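Local coordinates for protein malate dehydrogenase (Naegleria fowleri, PDB 6UM4) that probably catalyses the reversible, NAD(P)-dependent oxidation of malate to oxaloacetate, as other malate dehydrogenases do, at residues Phe274-Trp277 with Thr283-Pro286. Sequence-based numbering, arbitrary orientation.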
# COMPACT_ATOMS: atom_id res chain seq x y z
N PHE A 274 -16.71 12.64 15.13
CA PHE A 274 -17.54 11.87 14.23
C PHE A 274 -17.51 10.40 14.65
O PHE A 274 -16.49 9.92 15.16
CB PHE A 274 -17.06 12.01 12.76
CG PHE A 274 -17.89 11.22 11.78
CD1 PHE A 274 -19.21 11.57 11.54
CD2 PHE A 274 -17.35 10.13 11.13
CE1 PHE A 274 -19.99 10.84 10.65
CE2 PHE A 274 -18.10 9.40 10.23
CZ PHE A 274 -19.43 9.75 9.99
N ALA A 275 -18.60 9.68 14.41
CA ALA A 275 -18.65 8.27 14.79
C ALA A 275 -19.69 7.51 13.98
O ALA A 275 -20.68 8.07 13.52
CB ALA A 275 -18.96 8.12 16.29
N ILE A 276 -19.44 6.21 13.83
CA ILE A 276 -20.38 5.25 13.25
C ILE A 276 -20.94 4.39 14.39
O ILE A 276 -20.17 3.85 15.19
CB ILE A 276 -19.66 4.38 12.20
CG1 ILE A 276 -18.99 5.27 11.15
CG2 ILE A 276 -20.57 3.35 11.59
CD1 ILE A 276 -19.96 6.04 10.26
N TRP A 277 -22.27 4.29 14.48
CA TRP A 277 -22.91 3.40 15.45
C TRP A 277 -23.46 2.16 14.76
O TRP A 277 -23.96 2.22 13.63
CB TRP A 277 -24.08 4.08 16.18
CG TRP A 277 -23.77 5.32 16.98
CD1 TRP A 277 -23.64 6.59 16.50
CD2 TRP A 277 -23.63 5.41 18.40
NE1 TRP A 277 -23.36 7.46 17.52
CE2 TRP A 277 -23.37 6.77 18.70
CE3 TRP A 277 -23.68 4.49 19.44
CZ2 TRP A 277 -23.17 7.21 20.00
CZ3 TRP A 277 -23.48 4.93 20.73
CH2 TRP A 277 -23.22 6.28 21.00
N THR A 283 -27.39 -0.78 7.74
CA THR A 283 -28.16 -0.20 8.84
C THR A 283 -27.30 0.66 9.76
O THR A 283 -27.81 1.18 10.76
CB THR A 283 -28.83 -1.28 9.69
OG1 THR A 283 -27.86 -1.92 10.52
CG2 THR A 283 -29.52 -2.31 8.80
N GLN A 284 -26.02 0.80 9.45
CA GLN A 284 -25.15 1.61 10.28
C GLN A 284 -25.72 3.01 10.42
O GLN A 284 -26.47 3.50 9.57
CB GLN A 284 -23.76 1.68 9.66
CG GLN A 284 -23.74 2.50 8.39
CD GLN A 284 -22.40 2.46 7.71
OE1 GLN A 284 -21.55 3.31 7.96
NE2 GLN A 284 -22.23 1.52 6.77
N TYR A 285 -25.37 3.66 11.52
CA TYR A 285 -25.79 5.04 11.70
C TYR A 285 -24.57 5.93 11.74
O TYR A 285 -23.89 6.02 12.77
CB TYR A 285 -26.62 5.21 12.98
CG TYR A 285 -26.94 6.65 13.25
CD1 TYR A 285 -27.39 7.49 12.23
CD2 TYR A 285 -26.75 7.19 14.50
CE1 TYR A 285 -27.66 8.82 12.47
CE2 TYR A 285 -27.02 8.52 14.75
CZ TYR A 285 -27.47 9.32 13.74
OH TYR A 285 -27.74 10.63 14.01
N PRO A 286 -24.23 6.60 10.63
CA PRO A 286 -23.18 7.62 10.67
C PRO A 286 -23.70 8.85 11.39
O PRO A 286 -24.68 9.47 10.96
CB PRO A 286 -22.91 7.91 9.18
CG PRO A 286 -23.70 6.85 8.40
CD PRO A 286 -24.83 6.48 9.30
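Trp277 and Tyr285 form an antiparallel hydrogen-bonded pair in a beta hairpin. Trp277 N gives its hydrogen to Tyr285 O at 2.9 Å; the bond is nearly straight (175°), though the donor nitrogen sits above the carbonyl plane. The return bond, Tyr285 N to Trp277 O, is also 2.9 Å and lies in the carbonyl plane. Both aromatic side chains leave the same face of the sheet and run side by side. The Trp277 five-membered ring and the Tyr285 ring lie near parallel, 24° apart, but slid so that they barely overlap. Trp277 CD1 comes 3.7 Å from Tyr285 CD2, and Tyr285 O lies in the indole plane at its edge. Asp287 takes the bond from Trp277 NE1, and Tyr285 OH bonds Ser396.

Ile276 and Pro286, the non-hydrogen-bonded pair, occupy the other face. Ile276 CB carries two branches. Ile276 CG2, anti to the backbone N, touches Gln284 OE1 at 3.8 Å. The longer branch turns at CG1 (chi2 -67°) and brings its tip, Ile276 CD1, to 3.6 Å from Pro286 CA; it also meets Pro286 CB and Gln284 OE1. Pro286 CB is also met by Phe274 CZ at 4.0 Å. Gln284 OE1 is buried without a hydrogen-bond partner, while its NE2 bonds Ser281 O.

The hairpin belongs to the family's C-terminal domain. Strand 271-277 runs between 285-287 and 292-293. Helix 394-414 packs on Trp277 and Tyr285, helix 305-317 on Gln284, Tyr285 and Pro286, and helix 250-264 on Phe274 and Ile276.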